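Side-chain contacts in phosphate-specific transport system accessory protein PhoU homolog (Pseudomonas aeruginosa, PDB 4Q25), which probably takes part in the regulation of phosphate uptake, acting as a homodimeric cytoplasmic protein and negative regulator of the Pho regulon: residues N42-A47 / S108-R113; R131-Q136 / W196-L201; K35-A40 / E101-E106; V178-M181 / R186-S189; Y127-H132 / K171-E176. All coordinates share one frame; numbering follows the deposited sequence.

Contact 1. Residues N42-A47 / S108-R113; sequences NALIDA and SKVARR
With CG of Leu44 swung anti to the backbone nitrogen (chi1 -174°) and CG1 of Val110 set the same way about its own CA-CB bond (chi1 173°), the two branched side chains meet in the space between helices 15-45 and 84-120. Toward helix 84-120 it is CD1 of the leucine that does the touching. It lies 4.1 Å from CG1 of Val110, and the two side chains cross at about a right angle, so the contact is a point rather than a length. The same CD1 also comes within 4.3 Å of CB of Arg113, one helical turn further on. Arginine contributes only through its aliphatic base: its charged end leads away from Leu44, and the side chain packs against Asn193 and Trp196 of helix 188-220.

The pair offers a worked example of how parallel helices of a bundle are held where one of them is about to stop. Leu44 belongs to the last turn of its helix, which ends in a Schellman motif: Ala47, with positive phi, is the C-prime residue, and its N reaches Leu44 O at 3.2 Å. Leu44 thus packs in the last turn before the chain leaves the helix. Ala197 of helix 188-220 and Val130 of helix 127-149 close around it, and Ser200 touches Val110.

No hydrogen bond or salt bridge spans the two segments. Their hold is dispersion between apolar groups, those of Leu44 and Val110 buried, which favours close packing but imposes no bond direction, leaving polar ties such as Asn42 OD1 to Arg131 NH1 to be made with other helices.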
# COMPACT_ATOMS: atom_id res chain seq x y z
N ASN A 42 -0.96 14.98 15.04
CA ASN A 42 -1.20 15.70 16.29
C ASN A 42 -1.49 14.74 17.42
O ASN A 42 -1.06 14.95 18.56
CB ASN A 42 -2.38 16.69 16.17
CG ASN A 42 -2.08 17.89 15.26
OD1 ASN A 42 -0.96 18.12 14.82
ND2 ASN A 42 -3.12 18.66 14.99
N ALA A 43 -2.23 13.67 17.12
CA ALA A 43 -2.56 12.66 18.12
C ALA A 43 -1.32 12.02 18.68
O ALA A 43 -1.21 11.82 19.88
CB ALA A 43 -3.45 11.58 17.55
N LEU A 44 -0.39 11.66 17.81
CA LEU A 44 0.82 10.98 18.29
C LEU A 44 1.62 11.94 19.17
O LEU A 44 1.96 11.61 20.31
CB LEU A 44 1.65 10.47 17.12
CG LEU A 44 2.88 9.60 17.44
CD1 LEU A 44 3.19 8.74 16.24
CD2 LEU A 44 4.11 10.42 17.81
N ILE A 45 1.86 13.14 18.63
CA ILE A 45 2.69 14.12 19.29
C ILE A 45 2.10 14.54 20.62
O ILE A 45 2.85 14.70 21.59
CB ILE A 45 2.87 15.39 18.44
CG1 ILE A 45 3.54 15.09 17.10
CG2 ILE A 45 3.70 16.43 19.19
CD1 ILE A 45 4.91 14.50 17.19
N ASP A 46 0.78 14.72 20.65
CA ASP A 46 0.07 15.22 21.83
C ASP A 46 -0.37 14.12 22.75
O ASP A 46 -1.08 14.42 23.72
CB ASP A 46 -1.16 16.03 21.42
CG ASP A 46 -0.80 17.30 20.71
OD1 ASP A 46 0.39 17.67 20.73
OD2 ASP A 46 -1.71 17.95 20.16
N ALA A 47 0.05 12.88 22.48
CA ALA A 47 -0.40 11.75 23.28
C ALA A 47 -1.88 11.82 23.57
O ALA A 47 -2.30 11.72 24.74
CB ALA A 47 0.40 11.64 24.57
N SER A 108 -4.35 6.17 9.82
CA SER A 108 -5.06 5.43 10.83
C SER A 108 -4.09 4.51 11.60
O SER A 108 -4.24 4.35 12.82
CB SER A 108 -6.28 4.71 10.23
OG SER A 108 -6.84 3.86 11.17
N LYS A 109 -3.09 3.97 10.91
CA LYS A 109 -1.98 3.29 11.60
C LYS A 109 -1.17 4.21 12.53
O LYS A 109 -0.76 3.79 13.61
CB LYS A 109 -1.03 2.61 10.63
CG LYS A 109 -1.68 1.52 9.79
CD LYS A 109 -0.63 0.89 8.88
CE LYS A 109 -1.25 0.25 7.64
NZ LYS A 109 -2.37 -0.63 8.01
N VAL A 110 -0.93 5.46 12.10
CA VAL A 110 -0.24 6.46 12.93
C VAL A 110 -1.05 6.68 14.19
O VAL A 110 -0.51 6.64 15.28
CB VAL A 110 -0.00 7.80 12.17
CG1 VAL A 110 0.55 8.89 13.08
CG2 VAL A 110 0.97 7.56 11.04
N ALA A 111 -2.36 6.80 14.04
CA ALA A 111 -3.23 6.96 15.19
C ALA A 111 -3.17 5.77 16.12
O ALA A 111 -3.26 5.94 17.34
CB ALA A 111 -4.65 7.25 14.77
N ARG A 112 -3.03 4.56 15.58
CA ARG A 112 -2.79 3.40 16.47
C ARG A 112 -1.49 3.51 17.24
O ARG A 112 -1.45 3.18 18.41
CB ARG A 112 -2.84 2.07 15.73
CG ARG A 112 -4.28 1.69 15.33
CD ARG A 112 -4.45 0.19 15.19
NE ARG A 112 -3.82 -0.38 13.99
CZ ARG A 112 -2.68 -1.09 13.96
NH1 ARG A 112 -1.98 -1.33 15.06
NH2 ARG A 112 -2.24 -1.56 12.80
N ARG A 113 -0.42 3.96 16.58
CA ARG A 113 0.85 4.16 17.27
C ARG A 113 0.67 5.19 18.35
O ARG A 113 1.23 5.05 19.38
CB ARG A 113 1.96 4.65 16.32
CG ARG A 113 2.26 3.76 15.15
CD ARG A 113 2.31 2.33 15.60
NE ARG A 113 2.06 1.47 14.46
CZ ARG A 113 1.55 0.24 14.55
NH1 ARG A 113 1.37 -0.46 13.44
NH2 ARG A 113 1.23 -0.27 15.75

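Contact 2. Residues R131-Q136 / W196-L201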
# COMPACT_ATOMS: atom_id res chain seq x y z
N ARG A 131 7.04 14.94 13.75
CA ARG A 131 6.38 16.21 13.44
C ARG A 131 6.90 16.81 12.14
O ARG A 131 6.14 17.30 11.34
CB ARG A 131 6.55 17.20 14.59
CG ARG A 131 6.15 18.64 14.29
CD ARG A 131 4.68 18.78 14.00
NE ARG A 131 3.90 18.75 15.23
CZ ARG A 131 2.60 18.50 15.33
NH1 ARG A 131 1.87 18.21 14.27
NH2 ARG A 131 2.03 18.54 16.52
N HIS A 132 8.20 16.76 11.95
CA HIS A 132 8.82 17.34 10.77
C HIS A 132 8.44 16.62 9.47
O HIS A 132 8.03 17.26 8.50
CB HIS A 132 10.33 17.32 10.93
CG HIS A 132 11.06 17.80 9.73
ND1 HIS A 132 10.75 18.98 9.09
CD2 HIS A 132 12.09 17.25 9.03
CE1 HIS A 132 11.55 19.15 8.06
NE2 HIS A 132 12.36 18.11 7.99
N ILE A 133 8.59 15.31 9.46
CA ILE A 133 8.22 14.50 8.29
C ILE A 133 6.71 14.56 8.06
O ILE A 133 6.23 14.70 6.93
CB ILE A 133 8.75 13.07 8.47
CG1 ILE A 133 10.27 13.10 8.41
CG2 ILE A 133 8.17 12.14 7.43
CD1 ILE A 133 10.96 11.78 8.55
N GLY A 134 5.94 14.52 9.14
CA GLY A 134 4.49 14.57 9.04
C GLY A 134 3.96 15.85 8.42
O GLY A 134 2.96 15.85 7.68
N SER A 135 4.59 16.97 8.75
CA SER A 135 4.08 18.25 8.27
C SER A 135 4.44 18.41 6.80
O SER A 135 3.69 18.99 6.03
CB SER A 135 4.61 19.42 9.10
OG SER A 135 6.00 19.43 9.05
N GLN A 136 5.58 17.88 6.43
CA GLN A 136 6.01 17.91 5.05
C GLN A 136 5.11 17.06 4.16
O GLN A 136 4.63 17.50 3.12
CB GLN A 136 7.42 17.39 4.95
CG GLN A 136 8.47 18.40 5.40
CD GLN A 136 9.84 17.78 5.49
OE1 GLN A 136 10.82 18.37 5.08
NE2 GLN A 136 9.92 16.56 5.99
N TRP A 196 7.46 2.80 13.18
CA TRP A 196 6.31 2.42 12.39
C TRP A 196 5.54 3.66 11.95
O TRP A 196 5.07 3.73 10.83
CB TRP A 196 5.35 1.50 13.13
CG TRP A 196 5.89 0.21 13.77
CD1 TRP A 196 5.35 -0.43 14.87
CD2 TRP A 196 7.00 -0.58 13.37
NE1 TRP A 196 6.06 -1.56 15.15
CE2 TRP A 196 7.08 -1.67 14.24
CE3 TRP A 196 7.94 -0.46 12.35
CZ2 TRP A 196 8.05 -2.63 14.13
CZ3 TRP A 196 8.92 -1.42 12.24
CH2 TRP A 196 8.98 -2.49 13.12
N ALA A 197 5.34 4.60 12.85
CA ALA A 197 4.64 5.84 12.49
C ALA A 197 5.39 6.60 11.36
O ALA A 197 4.80 7.00 10.37
CB ALA A 197 4.46 6.71 13.71
N LEU A 198 6.69 6.77 11.51
CA LEU A 198 7.53 7.37 10.45
C LEU A 198 7.44 6.64 9.11
O LEU A 198 7.39 7.29 8.07
CB LEU A 198 9.01 7.43 10.87
CG LEU A 198 9.33 8.44 11.96
CD1 LEU A 198 10.70 8.20 12.51
CD2 LEU A 198 9.26 9.86 11.44
N ARG A 199 7.39 5.32 9.12
CA ARG A 199 7.25 4.53 7.91
C ARG A 199 5.90 4.79 7.23
O ARG A 199 5.84 4.97 6.01
CB ARG A 199 7.45 3.04 8.21
CG ARG A 199 7.17 2.10 7.06
CD ARG A 199 8.27 2.16 6.02
NE ARG A 199 7.82 1.73 4.70
CZ ARG A 199 8.57 1.78 3.60
NH1 ARG A 199 9.82 2.25 3.65
NH2 ARG A 199 8.09 1.35 2.46
N SER A 200 4.83 4.84 8.01
CA SER A 200 3.53 5.29 7.51
C SER A 200 3.55 6.75 6.97
O SER A 200 2.91 7.06 5.98
CB SER A 200 2.46 5.18 8.62
OG SER A 200 2.19 3.82 8.99
N LEU A 201 4.24 7.66 7.63
CA LEU A 201 4.32 9.02 7.08
C LEU A 201 5.09 9.03 5.72
O LEU A 201 4.71 9.71 4.78
CB LEU A 201 4.95 9.97 8.11
CG LEU A 201 4.08 10.23 9.34
CD1 LEU A 201 4.82 11.09 10.36
CD2 LEU A 201 2.77 10.90 8.96
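Ile133 meets Leu198 and Leu201 in a parallel helix pair of an up-down-up bundle: helices 127-149 and 188-220 run the same way, with helix 153-183 between them in the chain. The axes of the two segments approach to 9.7 Å at a crossing angle of 20°.

Packing between branched side chains comes first. Ile133 divides its two arms between the leucines. CD1, carried on a fully extended arm (chi2 -180°), reaches CD2 of Leu198 at 3.9 Å, the two side chains crossing roughly at right angles. CG2, on the other branch, rests on CB of Leu201, also at 3.9 Å. Val130, a turn earlier, touches both leucines as well.

Polar interactions lie around the apolar seam, none bridging these two segments. His132 NE2 and Gln136 NE2 bond to the two oxygens of Glu169 on helix 153-183, while Ser200 OG bonds to Glu106 OE2. At the start of segment 196-201, Trp196 makes a cation-pi contact with Arg199 of the second subunit.

A third kind of contact sets side chain against backbone. Gly134 has its CA nearest to that of Leu201, 5.9 Å apart, and the leucine's CD1 lies 3.7 Å from Gly134 CA and 3.8 Å from Gly134 N.

Contact 3. Residues K35-A40 / E101-E106; sequences KQVNDA and ERIGDE
Two parallel helices of the PhoU bundle, 15-45 and 84-120, pass close to the centre of the chain here, and Gln36 and Val37 of the first face Gly104 and Ile103 of the second. The closest CA atoms, those of Gln36 and Gly104, are 6.5 Å apart. It is a compact example of a general rule of helix packing, that a glycine lets a neighbouring side chain come right up to the main chain.

Gln36 uses that closeness. Its chain is extended beyond CG and lays OE1 over the glycine, 3.3 Å from Gly104 CA. This is contact, not a hydrogen bond, and Gly104 O nearby is another acceptor. The other end of the amide looks elsewhere, NE2 making a weak hydrogen bond to Val55 O. Beside the amide comes the apolar half of the contact. Val37 and Ile103 each offer CG2, but the branches are set differently: that of Val37 is anti to the carbonyl carbon, that of Ile103 anti to the backbone nitrogen. Ile204 and His207 of helix 188-220 and Val141 of helix 127-149 touch Ile103, so the isoleucine is flanked by two further helices.

Salt bridges within each helix hold some of the charges. Glu101 OE1 takes Arg102 NE at 2.8 Å, and its OE2 bonds to Asn63. Buried Asp39 has both oxygens engaged: Asn38 ND2 meets OD1 from above the carboxylate plane, and Lys35 NZ reaches the syn lone pair of OD2 at 2.7 Å. Across the helices, CG2 of Val37 and CG2 of Ile103 lie 3.7 Å apart.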
# COMPACT_ATOMS: atom_id res chain seq x y z
N LYS A 35 -7.07 15.89 6.46
CA LYS A 35 -7.42 16.17 7.83
C LYS A 35 -7.15 14.96 8.73
O LYS A 35 -6.79 15.13 9.89
CB LYS A 35 -8.87 16.58 7.92
CG LYS A 35 -9.29 17.04 9.28
CD LYS A 35 -10.78 17.22 9.33
CE LYS A 35 -11.24 17.54 10.76
NZ LYS A 35 -10.86 16.44 11.70
N GLN A 36 -7.32 13.74 8.20
CA GLN A 36 -6.92 12.57 8.93
C GLN A 36 -5.39 12.56 9.20
O GLN A 36 -4.93 12.16 10.27
CB GLN A 36 -7.32 11.29 8.19
CG GLN A 36 -8.69 10.70 8.52
CD GLN A 36 -8.75 9.20 8.15
OE1 GLN A 36 -8.36 8.81 7.07
NE2 GLN A 36 -9.20 8.37 9.07
N VAL A 37 -4.59 12.95 8.21
CA VAL A 37 -3.15 13.00 8.39
C VAL A 37 -2.78 13.99 9.48
O VAL A 37 -2.04 13.64 10.41
CB VAL A 37 -2.44 13.34 7.09
CG1 VAL A 37 -0.97 13.60 7.31
CG2 VAL A 37 -2.58 12.21 6.10
N ASN A 38 -3.32 15.21 9.36
CA ASN A 38 -3.16 16.26 10.37
C ASN A 38 -3.49 15.76 11.79
O ASN A 38 -2.67 15.88 12.71
CB ASN A 38 -4.07 17.43 10.03
CG ASN A 38 -4.03 18.55 11.05
OD1 ASN A 38 -3.16 19.41 11.01
ND2 ASN A 38 -4.97 18.56 11.96
N ASP A 39 -4.67 15.18 11.96
CA ASP A 39 -5.11 14.71 13.27
C ASP A 39 -4.29 13.56 13.79
O ASP A 39 -4.05 13.47 14.98
CB ASP A 39 -6.58 14.31 13.23
CG ASP A 39 -7.49 15.48 12.88
OD1 ASP A 39 -7.07 16.63 13.05
OD2 ASP A 39 -8.62 15.22 12.43
N ALA A 40 -3.88 12.65 12.93
CA ALA A 40 -3.07 11.53 13.37
C ALA A 40 -1.73 12.01 13.90
O ALA A 40 -1.30 11.59 14.95
CB ALA A 40 -2.83 10.57 12.24
N GLU A 101 -7.11 6.54 -0.38
CA GLU A 101 -7.50 5.53 0.55
C GLU A 101 -6.28 5.02 1.34
O GLU A 101 -6.32 4.87 2.54
CB GLU A 101 -8.21 4.39 -0.16
CG GLU A 101 -9.04 3.52 0.76
CD GLU A 101 -8.24 2.41 1.41
OE1 GLU A 101 -7.14 2.06 0.90
OE2 GLU A 101 -8.71 1.87 2.44
N ARG A 102 -5.19 4.74 0.64
CA ARG A 102 -3.99 4.25 1.30
C ARG A 102 -3.39 5.31 2.23
O ARG A 102 -2.83 4.97 3.25
CB ARG A 102 -2.95 3.79 0.30
CG ARG A 102 -3.33 2.60 -0.55
CD ARG A 102 -3.46 1.33 0.26
NE ARG A 102 -4.82 0.77 0.11
CZ ARG A 102 -5.19 -0.09 -0.85
NH1 ARG A 102 -4.33 -0.51 -1.74
NH2 ARG A 102 -6.45 -0.51 -0.91
N ILE A 103 -3.51 6.58 1.88
CA ILE A 103 -3.08 7.65 2.77
C ILE A 103 -3.91 7.64 4.07
O ILE A 103 -3.35 7.80 5.16
CB ILE A 103 -3.16 9.01 2.09
CG1 ILE A 103 -2.08 9.12 1.04
CG2 ILE A 103 -3.02 10.15 3.07
CD1 ILE A 103 -2.27 10.30 0.08
N GLY A 104 -5.23 7.48 3.94
CA GLY A 104 -6.14 7.41 5.08
C GLY A 104 -5.87 6.20 5.95
O GLY A 104 -5.90 6.28 7.20
N ASP A 105 -5.59 5.06 5.33
CA ASP A 105 -5.23 3.89 6.09
C ASP A 105 -3.90 4.07 6.86
O ASP A 105 -3.80 3.66 8.00
CB ASP A 105 -5.14 2.66 5.20
CG ASP A 105 -4.91 1.39 6.01
OD1 ASP A 105 -5.71 1.08 6.94
OD2 ASP A 105 -3.90 0.73 5.72
N GLU A 106 -2.89 4.69 6.24
CA GLU A 106 -1.64 4.94 6.93
C GLU A 106 -1.85 5.93 8.08
O GLU A 106 -1.24 5.77 9.11
CB GLU A 106 -0.57 5.47 5.97
CG GLU A 106 -0.13 4.50 4.89
CD GLU A 106 0.56 3.25 5.43
OE1 GLU A 106 0.63 2.25 4.67
OE2 GLU A 106 1.02 3.24 6.59

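Contact 4. Residues V178-M181 / R186-S189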
# COMPACT_ATOMS: atom_id res chain seq x y z
N VAL A 178 17.47 3.45 15.39
CA VAL A 178 18.05 2.10 15.57
C VAL A 178 19.27 2.16 16.52
O VAL A 178 19.31 1.47 17.54
CB VAL A 178 18.38 1.41 14.22
CG1 VAL A 178 19.17 0.12 14.42
CG2 VAL A 178 17.09 1.08 13.48
N THR A 179 20.23 3.05 16.25
CA THR A 179 21.44 3.12 17.08
C THR A 179 21.05 3.47 18.51
O THR A 179 21.62 2.95 19.47
CB THR A 179 22.50 4.11 16.53
OG1 THR A 179 21.96 5.42 16.47
CG2 THR A 179 22.91 3.73 15.09
N TYR A 180 20.02 4.30 18.66
CA TYR A 180 19.53 4.59 20.01
C TYR A 180 18.92 3.37 20.71
O TYR A 180 19.17 3.17 21.90
CB TYR A 180 18.53 5.74 20.03
CG TYR A 180 18.12 6.02 21.44
CD1 TYR A 180 18.85 6.89 22.24
CD2 TYR A 180 17.03 5.37 21.99
CE1 TYR A 180 18.47 7.14 23.55
CE2 TYR A 180 16.68 5.60 23.30
CZ TYR A 180 17.41 6.47 24.07
OH TYR A 180 17.02 6.67 25.37
N MET A 181 18.15 2.55 19.98
CA MET A 181 17.60 1.31 20.56
C MET A 181 18.70 0.41 21.11
O MET A 181 18.49 -0.28 22.11
CB MET A 181 16.82 0.49 19.54
CG MET A 181 15.45 1.04 19.28
SD MET A 181 14.37 -0.08 18.39
CE MET A 181 15.15 -0.05 16.76
N ARG A 186 15.61 -0.99 26.83
CA ARG A 186 14.31 -0.83 27.49
C ARG A 186 13.32 0.01 26.67
O ARG A 186 12.12 -0.02 26.89
CB ARG A 186 14.47 -0.19 28.87
CG ARG A 186 15.30 -0.98 29.90
CD ARG A 186 15.07 -0.42 31.30
NE ARG A 186 16.08 -0.84 32.28
CZ ARG A 186 17.18 -0.15 32.60
NH1 ARG A 186 17.46 1.03 32.03
NH2 ARG A 186 18.01 -0.65 33.52
N ALA A 187 13.82 0.78 25.71
CA ALA A 187 12.97 1.69 24.98
C ALA A 187 12.54 1.14 23.62
O ALA A 187 11.80 1.80 22.92
CB ALA A 187 13.67 3.03 24.84
N ILE A 188 12.95 -0.08 23.28
CA ILE A 188 12.71 -0.67 21.98
C ILE A 188 11.25 -0.65 21.53
O ILE A 188 10.92 -0.25 20.41
CB ILE A 188 13.25 -2.11 21.96
CG1 ILE A 188 14.78 -2.08 21.80
CG2 ILE A 188 12.59 -2.92 20.85
CD1 ILE A 188 15.48 -3.39 22.09
N SER A 189 10.36 -1.08 22.41
CA SER A 189 8.94 -1.10 22.12
C SER A 189 8.40 0.31 21.80
O SER A 189 7.58 0.51 20.89
CB SER A 189 8.23 -1.71 23.31
OG SER A 189 6.86 -1.80 23.08
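Met181 and Ile188 form the tight half of this contact, Tyr180 and Ala187 the looser one. The methionine chain is laid against the isoleucine over several atoms: its CB and its SD each lie 4.0 Å from Ile188 CG1, and SD is also 4.0 Å from Ile188 CA. The two side chains cross at about a right angle, and a bend at chi3 (-70°) turns the methionine's terminal CE away from the isoleucine. Both residues are buried, and their CA atoms are only 5.5 Å apart.

On the other side the touch is lighter. Tyr180 has CG anti to the backbone nitrogen (chi1 -178°), which carries the ring across to the other limb of the turn. Ala187 CB then meets the ring at its edge rather than a face, near the ring plane and 4.2 Å from CE2. Tyr180 is partly exposed and Arg186, next to the alanine, is exposed, so this is the side nearer solvent, with Pro124 of a loop touching both Tyr180 and Ala187.

The whole illustrates how an alpha-alpha hairpin closes on itself. Helix 153-183 ends, a 3-10 segment includes Arg186 and Ala187, and helix 188-220 begins. Met181 packs further along that helix on Val191, Leu192 and Ile195, while the dimer partner adds its own layer: Ile188 meets Ile188 of the second subunit, and Met181 and Val178 both touch Leu192 of that subunit.

Contact 5. Residues Y127-H132 / K171-E176; sequences YVEVRH and KTALRE
Glu129 lies against Ala173 and Glu176 where helices 127-149 and 153-183, consecutive in the chain, run antiparallel as an alpha-alpha hairpin. The nearest CA atoms are those of Glu129 and Ala173, 6.8 Å apart, the small alanine allowing the longer side chain to lie across it.

Hydrocarbon packing comes first. The glutamate meets the alanine with its methylene groups, CG at 4.0 Å and CB at 4.2 Å from Ala173 CB. The stem of a charged residue thus serves as apolar cover for the alanine, before the chain bends and takes its carboxylate on toward Glu176. Ala173 is buried and Glu176 exposed, so the contact runs from interior to surface within one turn.

The second feature is the nearness of two carboxylates. With CG beside its backbone nitrogen, the chain of Glu129 bends at chi2 (98°), which turns the carboxylate along the helix interface toward Glu176. The two glutamates cross at about a right angle, their carboxylate planes 40° apart. Charged atoms do not touch, Glu129 OE2 and Glu176 OE1 being 5.5 Å apart. Any repulsion between them is probably small, and it may be eased by Arg125, in the loop before helix 127-149, which packs on Glu176.

As for hydrogen bonds, none joins the two segments, and the interface here rests on contacts to carbon. What Glu129 OE2 meets on the facing helix is CG of Glu176, at 4.2 Å.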
# COMPACT_ATOMS: atom_id res chain seq x y z
N TYR A 127 10.20 12.44 18.31
CA TYR A 127 9.02 13.27 18.16
C TYR A 127 9.23 14.45 17.20
O TYR A 127 8.31 14.82 16.43
CB TYR A 127 8.51 13.73 19.53
CG TYR A 127 7.92 12.59 20.32
CD1 TYR A 127 6.63 12.14 20.05
CD2 TYR A 127 8.65 11.94 21.30
CE1 TYR A 127 6.09 11.08 20.74
CE2 TYR A 127 8.10 10.88 22.00
CZ TYR A 127 6.82 10.44 21.72
OH TYR A 127 6.29 9.39 22.44
N VAL A 128 10.41 15.06 17.26
CA VAL A 128 10.69 16.19 16.38
C VAL A 128 10.71 15.67 14.96
O VAL A 128 10.20 16.31 14.08
CB VAL A 128 11.96 16.97 16.74
CG1 VAL A 128 13.22 16.12 16.61
CG2 VAL A 128 12.10 18.19 15.84
N GLU A 129 11.26 14.48 14.76
CA GLU A 129 11.29 13.88 13.42
C GLU A 129 9.89 13.51 12.88
O GLU A 129 9.61 13.70 11.69
CB GLU A 129 12.19 12.65 13.40
CG GLU A 129 13.67 12.95 13.66
CD GLU A 129 14.10 12.71 15.09
OE1 GLU A 129 13.26 12.90 16.01
OE2 GLU A 129 15.29 12.35 15.29
N VAL A 130 9.06 12.94 13.73
CA VAL A 130 7.69 12.63 13.35
C VAL A 130 6.97 13.91 12.93
O VAL A 130 6.34 13.96 11.89
CB VAL A 130 6.90 11.97 14.50
CG1 VAL A 130 5.40 12.00 14.21
CG2 VAL A 130 7.36 10.55 14.70
N ARG A 131 7.04 14.94 13.75
CA ARG A 131 6.38 16.21 13.44
C ARG A 131 6.90 16.81 12.14
O ARG A 131 6.14 17.30 11.34
CB ARG A 131 6.55 17.20 14.59
CG ARG A 131 6.15 18.64 14.29
CD ARG A 131 4.68 18.78 14.00
NE ARG A 131 3.90 18.75 15.23
CZ ARG A 131 2.60 18.50 15.33
NH1 ARG A 131 1.87 18.21 14.27
NH2 ARG A 131 2.03 18.54 16.52
N HIS A 132 8.20 16.76 11.95
CA HIS A 132 8.82 17.34 10.77
C HIS A 132 8.44 16.62 9.47
O HIS A 132 8.03 17.26 8.50
CB HIS A 132 10.33 17.32 10.93
CG HIS A 132 11.06 17.80 9.73
ND1 HIS A 132 10.75 18.98 9.09
CD2 HIS A 132 12.09 17.25 9.03
CE1 HIS A 132 11.55 19.15 8.06
NE2 HIS A 132 12.36 18.11 7.99
N LYS A 171 15.31 7.79 6.26
CA LYS A 171 16.45 6.88 6.47
C LYS A 171 17.41 7.40 7.53
O LYS A 171 17.98 6.60 8.27
CB LYS A 171 17.18 6.59 5.15
CG LYS A 171 16.34 5.78 4.17
CD LYS A 171 17.09 5.45 2.88
CE LYS A 171 16.37 4.35 2.12
NZ LYS A 171 17.10 3.92 0.89
N THR A 172 17.57 8.72 7.65
CA THR A 172 18.47 9.28 8.67
C THR A 172 17.81 9.22 10.04
O THR A 172 18.49 9.03 11.06
CB THR A 172 19.03 10.73 8.37
OG1 THR A 172 17.97 11.68 8.23
CG2 THR A 172 19.89 10.79 7.11
N ALA A 173 16.49 9.36 10.09
CA ALA A 173 15.79 9.21 11.38
C ALA A 173 15.83 7.77 11.82
O ALA A 173 15.99 7.52 12.99
CB ALA A 173 14.37 9.74 11.33
N LEU A 174 15.70 6.84 10.89
CA LEU A 174 15.83 5.42 11.20
C LEU A 174 17.19 5.13 11.85
O LEU A 174 17.25 4.35 12.81
CB LEU A 174 15.70 4.56 9.94
CG LEU A 174 15.86 3.03 9.94
CD1 LEU A 174 14.78 2.36 10.80
CD2 LEU A 174 15.89 2.39 8.57
N ARG A 175 18.26 5.70 11.27
CA ARG A 175 19.64 5.55 11.77
C ARG A 175 19.68 5.99 13.21
O ARG A 175 20.10 5.24 14.08
CB ARG A 175 20.65 6.43 10.99
CG ARG A 175 20.89 6.07 9.52
CD ARG A 175 21.95 6.96 8.81
NE ARG A 175 22.18 6.69 7.36
CZ ARG A 175 22.95 7.41 6.53
NH1 ARG A 175 23.63 8.47 6.95
NH2 ARG A 175 23.07 7.05 5.25
N GLU A 176 19.25 7.22 13.45
CA GLU A 176 19.23 7.79 14.81
C GLU A 176 18.54 6.82 15.78
O GLU A 176 19.07 6.48 16.84
CB GLU A 176 18.50 9.13 14.79
CG GLU A 176 18.60 9.92 16.08
CD GLU A 176 19.99 10.47 16.27
OE1 GLU A 176 20.59 10.95 15.28
OE2 GLU A 176 20.49 10.43 17.42

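How the contacts relate
Contacts 1 and 3 tie helices 15-45 and 84-120 at two levels, their centres 10 Å apart, and their segments alternate along the chain. Contacts 2, 4 and 5 follow in the second PhoU domain, linking helices 127-149, 153-183 and 188-220 pairwise. Contacts 2 and 5 start from overlapping segments, with centres 8 Å apart; contact 4, the hairpin turn, is nested inside the loop closed by contact 2. The two domains meet where contact 1 packs on contacts 2 and 5 and contact 3 is hydrogen-bonded to contact 2. Contact 4 lies about 26 Å from contact 3 between centres. Contacts 2 and 4 both touch the second subunit, so helix 188-220 serves bundle and dimer interface alike.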